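Local coordinates for protein GH3 beta-N-acetylglucosaminidase (Paenibacillaceae, PDB 6K5J) that probably hydrolyses terminal beta-linked N-acetylglucosamine residues from chitin-type oligosaccharides, as a glycoside hydrolase of family 3, at residues Gln427-Gly430 with Glu436-Ala439; Ala439-Leu444 with Ala465-Ala470; Val453-Ala458 with Pro487-Ala492. All coordinates share one frame; numbering follows the deposited sequence.

Contact 1: residues Gln427-Gly430 with Glu436-Ala439; sequences QTIG and EEVA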
ATOM      1  N   GLN A 427      16.248 -15.713  16.485  1.00 23.51           N
ATOM      2  CA  GLN A 427      17.057 -14.537  16.774  1.00 25.60           C
ATOM      3  C   GLN A 427      16.576 -13.377  15.912  1.00 27.99           C
ATOM      4  O   GLN A 427      16.573 -13.475  14.680  1.00 26.04           O
ATOM      5  CB  GLN A 427      18.531 -14.821  16.500  1.00 25.64           C
ATOM      6  CG  GLN A 427      19.150 -15.831  17.462  1.00 30.65           C
ATOM      7  CD  GLN A 427      19.265 -15.279  18.870  1.00 32.25           C
ATOM      8  OE1 GLN A 427      19.581 -14.105  19.058  1.00 33.16           O
ATOM      9  NE2 GLN A 427      18.995 -16.120  19.868  1.00 28.59           N
ATOM     10  N   THR A 428      16.176 -12.285  16.553  1.00 25.18           N
ATOM     11  CA  THR A 428      15.731 -11.101  15.833  1.00 29.21           C
ATOM     12  C   THR A 428      16.911 -10.178  15.578  1.00 30.54           C
ATOM     13  O   THR A 428      17.658  -9.840  16.503  1.00 31.54           O
ATOM     14  CB  THR A 428      14.649 -10.357  16.608  1.00 26.59           C
ATOM     15  OG1 THR A 428      13.524 -11.218  16.776  1.00 26.25           O
ATOM     16  CG2 THR A 428      14.214  -9.094  15.850  1.00 29.97           C
ATOM     17  N   ILE A 429      17.077  -9.771  14.323  1.00 24.00           N
ATOM     18  CA  ILE A 429      18.141  -8.860  13.932  1.00 26.26           C
ATOM     19  C   ILE A 429      17.530  -7.727  13.118  1.00 28.09           C
ATOM     20  O   ILE A 429      16.396  -7.808  12.646  1.00 27.25           O
ATOM     21  CB  ILE A 429      19.255  -9.570  13.136  1.00 30.62           C
ATOM     22  CG1 ILE A 429      18.739 -10.012  11.763  1.00 29.27           C
ATOM     23  CG2 ILE A 429      19.811 -10.750  13.943  1.00 32.19           C
ATOM     24  CD1 ILE A 429      19.843 -10.454  10.795  1.00 30.40           C
ATOM     25  N   GLY A 430      18.290  -6.648  12.976  1.00 29.51           N
ATOM     26  CA  GLY A 430      17.825  -5.531  12.185  1.00 29.04           C
ATOM     27  C   GLY A 430      17.898  -5.827  10.701  1.00 29.73           C
ATOM     28  O   GLY A 430      18.720  -6.621  10.237  1.00 28.87           O
ATOM     29  N   GLU A 436      27.415  -6.759  15.883  1.00 33.74           N
ATOM     30  CA  GLU A 436      27.280  -7.768  16.925  1.00 44.59           C
ATOM     31  C   GLU A 436      26.230  -8.803  16.550  1.00 42.94           C
ATOM     32  O   GLU A 436      26.430 -10.003  16.770  1.00 37.05           O
ATOM     33  CB  GLU A 436      26.934  -7.110  18.260  1.00 44.16           C
ATOM     34  CG  GLU A 436      26.573  -8.092  19.376  1.00 50.76           C
ATOM     35  CD  GLU A 436      27.744  -8.979  19.801  1.00 61.60           C
ATOM     36  OE1 GLU A 436      27.700 -10.204  19.534  1.00 57.13           O
ATOM     37  OE2 GLU A 436      28.709  -8.449  20.397  1.00 65.74           O
ATOM     38  N   GLU A 437      25.100  -8.358  15.991  1.00 38.25           N
ATOM     39  CA  GLU A 437      24.081  -9.305  15.545  1.00 36.50           C
ATOM     40  C   GLU A 437      24.656 -10.266  14.511  1.00 32.51           C
ATOM     41  O   GLU A 437      24.442 -11.480  14.589  1.00 35.84           O
ATOM     42  CB  GLU A 437      22.869  -8.550  14.984  1.00 35.48           C
ATOM     43  CG  GLU A 437      21.966  -7.925  16.056  1.00 34.64           C
ATOM     44  CD  GLU A 437      20.910  -6.993  15.482  1.00 34.56           C
ATOM     45  OE1 GLU A 437      21.076  -6.523  14.339  1.00 30.51           O
ATOM     46  OE2 GLU A 437      19.907  -6.722  16.182  1.00 37.51           O
ATOM     47  N   VAL A 438      25.398  -9.737  13.539  1.00 30.41           N
ATOM     48  CA  VAL A 438      26.010 -10.576  12.512  1.00 36.63           C
ATOM     49  C   VAL A 438      26.957 -11.593  13.141  1.00 41.36           C
ATOM     50  O   VAL A 438      26.941 -12.782  12.794  1.00 37.34           O
ATOM     51  CB  VAL A 438      26.734  -9.700  11.476  1.00 36.70           C
ATOM     52  CG1 VAL A 438      27.668 -10.546  10.627  1.00 38.59           C
ATOM     53  CG2 VAL A 438      25.720  -8.955  10.606  1.00 36.37           C
ATOM     54  N   ALA A 439      27.809 -11.138  14.064  1.00 39.34           N
ATOM     55  CA  ALA A 439      28.713 -12.057  14.747  1.00 40.05           C
ATOM     56  C   ALA A 439      27.939 -13.076  15.568  1.00 37.33           C
ATOM     57  O   ALA A 439      28.313 -14.253  15.624  1.00 40.50           O
ATOM     58  CB  ALA A 439      29.683 -11.276  15.634  1.00 42.93           C
TER

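Contact 2: residues Ala439-Leu444 with Ala465-Ala470; sequences AHIQEL and AALIEA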
ATOM      1  N   ALA A 439      27.809 -11.138  14.064  1.00 39.34           N
ATOM      2  CA  ALA A 439      28.713 -12.057  14.747  1.00 40.05           C
ATOM      3  C   ALA A 439      27.939 -13.076  15.568  1.00 37.33           C
ATOM      4  O   ALA A 439      28.313 -14.253  15.624  1.00 40.50           O
ATOM      5  CB  ALA A 439      29.683 -11.276  15.634  1.00 42.93           C
ATOM      6  N   HIS A 440      26.848 -12.644  16.207  1.00 32.97           N
ATOM      7  CA  HIS A 440      26.040 -13.567  16.997  1.00 37.19           C
ATOM      8  C   HIS A 440      25.415 -14.648  16.119  1.00 36.70           C
ATOM      9  O   HIS A 440      25.371 -15.820  16.508  1.00 33.43           O
ATOM     10  CB  HIS A 440      24.956 -12.804  17.755  1.00 37.05           C
ATOM     11  CG  HIS A 440      24.264 -13.623  18.801  1.00 39.13           C
ATOM     12  ND1 HIS A 440      22.950 -13.416  19.162  1.00 45.04           N
ATOM     13  CD2 HIS A 440      24.704 -14.654  19.561  1.00 40.56           C
ATOM     14  CE1 HIS A 440      22.611 -14.282  20.102  1.00 39.34           C
ATOM     15  NE2 HIS A 440      23.659 -15.043  20.362  1.00 39.76           N
ATOM     16  N   ILE A 441      24.925 -14.277  14.932  1.00 35.88           N
ATOM     17  CA  ILE A 441      24.305 -15.263  14.048  1.00 35.67           C
ATOM     18  C   ILE A 441      25.350 -16.253  13.541  1.00 33.27           C
ATOM     19  O   ILE A 441      25.120 -17.466  13.523  1.00 32.35           O
ATOM     20  CB  ILE A 441      23.580 -14.574  12.876  1.00 31.05           C
ATOM     21  CG1 ILE A 441      22.407 -13.725  13.377  1.00 25.42           C
ATOM     22  CG2 ILE A 441      23.100 -15.631  11.870  1.00 26.73           C
ATOM     23  CD1 ILE A 441      21.512 -14.426  14.393  1.00 31.76           C
ATOM     24  N   GLN A 442      26.511 -15.750  13.118  1.00 33.89           N
ATOM     25  CA  GLN A 442      27.555 -16.646  12.631  1.00 38.19           C
ATOM     26  C   GLN A 442      27.979 -17.629  13.712  1.00 39.65           C
ATOM     27  O   GLN A 442      28.241 -18.803  13.428  1.00 36.19           O
ATOM     28  CB  GLN A 442      28.754 -15.841  12.128  1.00 43.37           C
ATOM     29  CG  GLN A 442      28.410 -14.891  10.987  1.00 47.26           C
ATOM     30  CD  GLN A 442      29.375 -14.978   9.828  1.00 51.55           C
ATOM     31  OE1 GLN A 442      29.844 -16.059   9.476  1.00 57.99           O
ATOM     32  NE2 GLN A 442      29.675 -13.831   9.218  1.00 49.07           N
ATOM     33  N   GLU A 443      28.014 -17.177  14.965  1.00 41.15           N
ATOM     34  CA  GLU A 443      28.390 -18.058  16.064  1.00 40.54           C
ATOM     35  C   GLU A 443      27.333 -19.130  16.301  1.00 40.66           C
ATOM     36  O   GLU A 443      27.656 -20.318  16.420  1.00 36.69           O
ATOM     37  CB  GLU A 443      28.614 -17.239  17.334  1.00 44.16           C
ATOM     38  CG  GLU A 443      29.253 -18.024  18.473  1.00 50.13           C
ATOM     39  CD  GLU A 443      28.765 -17.581  19.838  1.00 55.66           C
ATOM     40  OE1 GLU A 443      27.749 -18.126  20.321  1.00 61.21           O
ATOM     41  OE2 GLU A 443      29.401 -16.685  20.431  1.00 62.32           O
ATOM     42  N   LEU A 444      26.062 -18.732  16.383  1.00 36.78           N
ATOM     43  CA  LEU A 444      25.008 -19.711  16.630  1.00 34.25           C
ATOM     44  C   LEU A 444      24.896 -20.715  15.489  1.00 30.33           C
ATOM     45  O   LEU A 444      24.497 -21.865  15.710  1.00 32.45           O
ATOM     46  CB  LEU A 444      23.674 -19.000  16.853  1.00 29.53           C
ATOM     47  CG  LEU A 444      23.499 -18.339  18.219  1.00 40.35           C
ATOM     48  CD1 LEU A 444      22.355 -17.329  18.191  1.00 36.24           C
ATOM     49  CD2 LEU A 444      23.268 -19.395  19.291  1.00 37.44           C
ATOM     50  N   ALA A 465      22.611  -9.002   3.181  1.00 23.65           N
ATOM     51  CA  ALA A 465      22.952  -9.944   2.121  1.00 27.08           C
ATOM     52  C   ALA A 465      24.297 -10.607   2.385  1.00 28.33           C
ATOM     53  O   ALA A 465      24.481 -11.797   2.099  1.00 28.70           O
ATOM     54  CB  ALA A 465      22.955  -9.241   0.761  1.00 25.11           C
ATOM     55  N   ALA A 466      25.247  -9.853   2.939  1.00 30.99           N
ATOM     56  CA  ALA A 466      26.568 -10.409   3.215  1.00 27.69           C
ATOM     57  C   ALA A 466      26.504 -11.483   4.293  1.00 27.19           C
ATOM     58  O   ALA A 466      27.178 -12.513   4.184  1.00 31.99           O
ATOM     59  CB  ALA A 466      27.533  -9.290   3.615  1.00 30.62           C
ATOM     60  N   LEU A 467      25.699 -11.263   5.340  1.00 29.33           N
ATOM     61  CA  LEU A 467      25.496 -12.295   6.348  1.00 28.84           C
ATOM     62  C   LEU A 467      24.937 -13.564   5.721  1.00 29.26           C
ATOM     63  O   LEU A 467      25.419 -14.671   5.990  1.00 25.81           O
ATOM     64  CB  LEU A 467      24.563 -11.788   7.450  1.00 29.29           C
ATOM     65  CG  LEU A 467      24.057 -12.831   8.453  1.00 28.32           C
ATOM     66  CD1 LEU A 467      25.224 -13.527   9.130  1.00 32.24           C
ATOM     67  CD2 LEU A 467      23.147 -12.187   9.492  1.00 31.09           C
ATOM     68  N   ILE A 468      23.918 -13.421   4.867  1.00 27.33           N
ATOM     69  CA  ILE A 468      23.312 -14.588   4.234  1.00 24.97           C
ATOM     70  C   ILE A 468      24.330 -15.319   3.367  1.00 26.24           C
ATOM     71  O   ILE A 468      24.449 -16.550   3.418  1.00 25.73           O
ATOM     72  CB  ILE A 468      22.077 -14.176   3.412  1.00 21.62           C
ATOM     73  CG1 ILE A 468      20.981 -13.642   4.327  1.00 24.23           C
ATOM     74  CG2 ILE A 468      21.594 -15.362   2.608  1.00 21.24           C
ATOM     75  CD1 ILE A 468      19.839 -12.937   3.572  1.00 24.04           C
ATOM     76  N   GLU A 469      25.060 -14.572   2.534  1.00 27.68           N
ATOM     77  CA  GLU A 469      26.076 -15.191   1.687  1.00 29.10           C
ATOM     78  C   GLU A 469      27.163 -15.870   2.515  1.00 28.30           C
ATOM     79  O   GLU A 469      27.694 -16.909   2.109  1.00 30.40           O
ATOM     80  CB  GLU A 469      26.685 -14.145   0.746  1.00 29.90           C
ATOM     81  CG  GLU A 469      25.835 -13.862  -0.501  1.00 29.95           C
ATOM     82  CD  GLU A 469      25.898 -14.976  -1.531  1.00 34.00           C
ATOM     83  OE1 GLU A 469      26.970 -15.152  -2.157  1.00 33.78           O
ATOM     84  OE2 GLU A 469      24.883 -15.686  -1.721  1.00 31.32           O
ATOM     85  N   ALA A 470      27.487 -15.313   3.683  1.00 31.40           N
ATOM     86  CA  ALA A 470      28.465 -15.949   4.564  1.00 30.37           C
ATOM     87  C   ALA A 470      27.947 -17.285   5.079  1.00 34.91           C
ATOM     88  O   ALA A 470      28.661 -18.299   5.053  1.00 30.79           O
ATOM     89  CB  ALA A 470      28.804 -15.015   5.729  1.00 30.96           C
TER

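Contact 3: residues Val453-Ala458 with Pro487-Ala492; sequences VVSYNA and PFDINA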
ATOM      1  N   VAL A 453      17.086 -18.304   7.288  1.00 18.28           N
ATOM      2  CA  VAL A 453      17.095 -16.848   7.329  1.00 20.37           C
ATOM      3  C   VAL A 453      15.852 -16.348   6.616  1.00 19.98           C
ATOM      4  O   VAL A 453      15.629 -16.670   5.440  1.00 19.07           O
ATOM      5  CB  VAL A 453      18.354 -16.254   6.686  1.00 22.10           C
ATOM      6  CG1 VAL A 453      18.264 -14.721   6.723  1.00 20.72           C
ATOM      7  CG2 VAL A 453      19.587 -16.740   7.405  1.00 20.83           C
ATOM      8  N   VAL A 454      15.043 -15.577   7.328  1.00 19.84           N
ATOM      9  CA  VAL A 454      13.993 -14.789   6.699  1.00 19.28           C
ATOM     10  C   VAL A 454      14.646 -13.488   6.244  1.00 21.74           C
ATOM     11  O   VAL A 454      15.120 -12.700   7.068  1.00 20.43           O
ATOM     12  CB  VAL A 454      12.825 -14.542   7.659  1.00 21.20           C
ATOM     13  CG1 VAL A 454      11.778 -13.674   6.992  1.00 21.16           C
ATOM     14  CG2 VAL A 454      12.195 -15.865   8.080  1.00 19.50           C
ATOM     15  N   SER A 455      14.728 -13.281   4.930  1.00 19.12           N
ATOM     16  CA  SER A 455      15.303 -12.045   4.425  1.00 22.13           C
ATOM     17  C   SER A 455      14.212 -10.986   4.256  1.00 21.92           C
ATOM     18  O   SER A 455      13.021 -11.285   4.157  1.00 22.04           O
ATOM     19  CB  SER A 455      16.053 -12.273   3.104  1.00 20.41           C
ATOM     20  OG  SER A 455      15.183 -12.556   2.018  1.00 22.28           O
ATOM     21  N   TYR A 456      14.640  -9.728   4.256  1.00 20.43           N
ATOM     22  CA  TYR A 456      13.708  -8.605   4.179  1.00 22.22           C
ATOM     23  C   TYR A 456      14.405  -7.516   3.367  1.00 21.29           C
ATOM     24  O   TYR A 456      15.219  -6.760   3.903  1.00 21.10           O
ATOM     25  CB  TYR A 456      13.312  -8.133   5.574  1.00 21.23           C
ATOM     26  CG  TYR A 456      12.225  -7.077   5.624  1.00 22.36           C
ATOM     27  CD1 TYR A 456      12.479  -5.771   5.229  1.00 24.33           C
ATOM     28  CD2 TYR A 456      10.950  -7.383   6.090  1.00 27.66           C
ATOM     29  CE1 TYR A 456      11.484  -4.798   5.278  1.00 27.55           C
ATOM     30  CE2 TYR A 456       9.957  -6.411   6.153  1.00 27.76           C
ATOM     31  CZ  TYR A 456      10.231  -5.129   5.749  1.00 25.99           C
ATOM     32  OH  TYR A 456       9.247  -4.169   5.811  1.00 29.23           O
ATOM     33  N   ASN A 457      14.109  -7.476   2.069  1.00 21.19           N
ATOM     34  CA  ASN A 457      14.766  -6.571   1.126  1.00 21.53           C
ATOM     35  C   ASN A 457      16.288  -6.602   1.290  1.00 23.08           C
ATOM     36  O   ASN A 457      16.958  -5.569   1.313  1.00 23.11           O
ATOM     37  CB  ASN A 457      14.217  -5.148   1.265  1.00 23.92           C
ATOM     38  CG  ASN A 457      12.848  -4.997   0.621  1.00 23.66           C
ATOM     39  OD1 ASN A 457      12.324  -5.943   0.026  1.00 22.19           O
ATOM     40  ND2 ASN A 457      12.260  -3.817   0.742  1.00 24.92           N
ATOM     41  N   ALA A 458      16.832  -7.822   1.379  1.00 21.73           N
ATOM     42  CA  ALA A 458      18.282  -8.012   1.366  1.00 21.12           C
ATOM     43  C   ALA A 458      18.928  -7.392   0.130  1.00 25.96           C
ATOM     44  O   ALA A 458      20.104  -6.999   0.170  1.00 25.37           O
ATOM     45  CB  ALA A 458      18.607  -9.507   1.435  1.00 19.74           C
ATOM     46  N   PRO A 487      10.785 -10.346  -3.498  1.00 18.01           N
ATOM     47  CA  PRO A 487      11.389 -11.640  -3.838  1.00 17.05           C
ATOM     48  C   PRO A 487      12.695 -11.507  -4.593  1.00 21.09           C
ATOM     49  O   PRO A 487      13.382 -12.517  -4.787  1.00 21.88           O
ATOM     50  CB  PRO A 487      10.317 -12.304  -4.712  1.00 18.61           C
ATOM     51  CG  PRO A 487       9.677 -11.130  -5.432  1.00 18.64           C
ATOM     52  CD  PRO A 487       9.644 -10.019  -4.375  1.00 20.17           C
ATOM     53  N   PHE A 488      13.068 -10.292  -4.992  1.00 18.08           N
ATOM     54  CA  PHE A 488      14.263 -10.060  -5.795  1.00 21.05           C
ATOM     55  C   PHE A 488      15.549 -10.166  -4.984  1.00 23.39           C
ATOM     56  O   PHE A 488      16.640 -10.043  -5.557  1.00 22.14           O
ATOM     57  CB  PHE A 488      14.128  -8.694  -6.479  1.00 21.66           C
ATOM     58  CG  PHE A 488      12.738  -8.454  -7.036  1.00 20.56           C
ATOM     59  CD1 PHE A 488      12.210  -9.312  -7.994  1.00 20.13           C
ATOM     60  CD2 PHE A 488      11.948  -7.415  -6.567  1.00 20.84           C
ATOM     61  CE1 PHE A 488      10.915  -9.118  -8.502  1.00 21.53           C
ATOM     62  CE2 PHE A 488      10.654  -7.212  -7.067  1.00 20.86           C
ATOM     63  CZ  PHE A 488      10.140  -8.064  -8.025  1.00 18.16           C
ATOM     64  N   ASP A 489      15.440 -10.410  -3.671  1.00 20.56           N
ATOM     65  CA  ASP A 489      16.610 -10.693  -2.847  1.00 22.16           C
ATOM     66  C   ASP A 489      17.490 -11.773  -3.461  1.00 21.14           C
ATOM     67  O   ASP A 489      18.719 -11.730  -3.329  1.00 21.56           O
ATOM     68  CB  ASP A 489      16.173 -11.138  -1.446  1.00 19.36           C
ATOM     69  CG  ASP A 489      15.702  -9.993  -0.584  1.00 22.86           C
ATOM     70  OD1 ASP A 489      15.649  -8.850  -1.074  1.00 23.74           O
ATOM     71  OD2 ASP A 489      15.373 -10.245   0.597  1.00 24.02           O
ATOM     72  N   ILE A 490      16.877 -12.766  -4.118  1.00 20.58           N
ATOM     73  CA  ILE A 490      17.642 -13.880  -4.680  1.00 22.68           C
ATOM     74  C   ILE A 490      18.714 -13.378  -5.639  1.00 25.52           C
ATOM     75  O   ILE A 490      19.749 -14.031  -5.814  1.00 23.29           O
ATOM     76  CB  ILE A 490      16.703 -14.888  -5.376  1.00 21.55           C
ATOM     77  CG1 ILE A 490      17.461 -16.148  -5.798  1.00 24.41           C
ATOM     78  CG2 ILE A 490      16.014 -14.261  -6.581  1.00 21.93           C
ATOM     79  CD1 ILE A 490      16.573 -17.216  -6.409  1.00 25.11           C
ATOM     80  N   ASN A 491      18.475 -12.228  -6.290  1.00 22.35           N
ATOM     81  CA  ASN A 491      19.425 -11.659  -7.248  1.00 23.41           C
ATOM     82  C   ASN A 491      20.734 -11.250  -6.590  1.00 25.83           C
ATOM     83  O   ASN A 491      21.757 -11.145  -7.279  1.00 24.83           O
ATOM     84  CB  ASN A 491      18.820 -10.434  -7.946  1.00 20.15           C
ATOM     85  CG  ASN A 491      17.699 -10.797  -8.890  1.00 23.21           C
ATOM     86  OD1 ASN A 491      17.559 -11.953  -9.286  1.00 22.78           O
ATOM     87  ND2 ASN A 491      16.893  -9.808  -9.261  1.00 22.98           N
ATOM     88  N   ALA A 492      20.718 -11.003  -5.282  1.00 21.99           N
ATOM     89  CA  ALA A 492      21.896 -10.622  -4.523  1.00 26.05           C
ATOM     90  C   ALA A 492      22.503 -11.783  -3.749  1.00 26.73           C
ATOM     91  O   ALA A 492      23.422 -11.560  -2.958  1.00 24.70           O
ATOM     92  CB  ALA A 492      21.556  -9.482  -3.556  1.00 24.80           C
TER
HETATM   93  O   HOH W   1      12.645  -9.692   0.916  1.00 19.75           O

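Contact 1: residues Gln427-Gly430 with Glu436-Ala439
E437 reaches from the first turn of helix 435-447 to the backbone at the end of strand 424-430. Its OE1 accepts a hydrogen bond from the backbone N of G430, at 3.1 Å. The N-H points straight at the oxygen, with an angle of 180° at the hydrogen. It arrives from above the carboxylate plane, about 40° out of it. The chain of E437 is extended beyond CG, which carries the carboxylate from the helix to the strand backbone.

The tight part is where E437 meets I429. E437 OE2 is 3.6 Å from CA of I429, and E437 OE1 is 3.7 Å from CB of I429. The CG2 branch of I429 packs against the aliphatic root of E437, 3.9 Å from its CB. The other branch of I429 leads away from E437. CG1 stands between the backbone N and the carbonyl carbon (chi1 68°), and its end packs on L467 of helix 462-472.

The other side is loose. The CB of T428 points away from the helix, and this residue is exposed. It adds only a distant approach, 3.9 Å from its O to E437 OE2.

The carboxylate has further partners. OE2 forms a salt bridge with R398, and OE1 also accepts from the backbone N of T434. The acid thus joins the strand end, the start of the helix and R398. Strand 424-430 is an outermost strand of its six-stranded sheet. It pairs in parallel with strand 390-396, while helix 435-447 packs on it through I441.

Contact 2: residues Ala439-Leu444 with Ala465-Ala470
Helix segments 439-444 and 465-470 run side by side in nearly the same direction. Their axes are 10.7 Å apart at closest approach and cross at -15°. The nearest CA atoms, of Q442 and L467, are 7.9 Å apart, and the side chains bridge the gap.

L467 supplies both methyl branches. Its CG lies anti to the backbone N (chi1 170°), and the end of the side chain comes nearer to the other helix. CD1 sits 4.1 Å from CG2 of I441, and CD2 is 4.2 Å from CB of I441. The two side chains meet at about a right angle.

Q442 runs past L467 in the opposite direction. Its CG touches CD1 of L467 at 3.9 Å. The chain then bends at chi2 (-132°), which turns the amide to the methyl of A470. NE2 of Q442 is 3.8 Å from CB of A470, and OE1 of Q442 is 4.0 Å from the same carbon.

The contact has an apolar inner part, with I441 and L467 buried, and a partly exposed outer part formed by Q442 and A470. All these contacts are van der Waals in kind. The pairing of the two helices here therefore rests on shape and on burial of methyl groups, with the glutamine amide lying against an alanine methyl.

Contact 3: residues Val453-Ala458 with Pro487-Ala492
The contact lies at the carboxyl-terminal end of strand 450-455, where the chain leaves the six-stranded sheet. A short 3-10 segment, 487-492, comes up against this turn and presents D489 to it. All the touching residues are buried.

The carboxylate of D489 does the gripping. S455 OG donates to D489 OD2 at 2.7 Å, using the anti lone pair of that oxygen. The hydroxyl stands between the backbone N and the carbonyl carbon of its own residue (chi1 70°), facing the acid. The backbone N of A458 gives OD2 of D489 a weak hydrogen bond of 2.9 Å, bent to 149° at the hydrogen. A water donates to D489 OD2 at 2.8 Å. It also accepts from the backbone N of N457 at 2.9 Å, so it links the acid to the turn. CB of A458 packs 3.4 Å from D489 OD2. The other oxygen, D489 OD1, accepts from the backbone N of I459, just past the segment.

With an alanine here instead of D489, the S455 hydroxyl and the backbone N-H groups of A458 and I459 are likely to lose their acceptor, and the water one of its two partners.

Three donors, one of them weak, therefore meet on OD2, and a fourth on OD1. This buried acid is met by neutral donors of a hydroxyl, the backbone and a water. These would be expected to favour its charged form while it holds the turn after the strand in place.

In the fold
The three contacts lie on one side of the chain's centre and belong to the domain built on the mixed six-stranded sheet. Contacts 1 and 2 are about 8 Å apart between centres. They share A439 and helix 435-447, and Q427 packs on H440, I441 and L444. Centre to centre, contact 3 is about 14 Å from contact 2 and about 16 Å from contact 1. Helix 462-472 joins contact 2 to contact 3, as I468 packs on V453 and S455. Along the chain, contact 1 closes before contact 3 opens, while the segments of contacts 2 and 3 alternate. Contacts 1 and 2 thus pack helices 435-447 and 462-472 with each other and with strand 424-430. Contact 3 ties the end of strand 450-455 to the loop after strand 478-483.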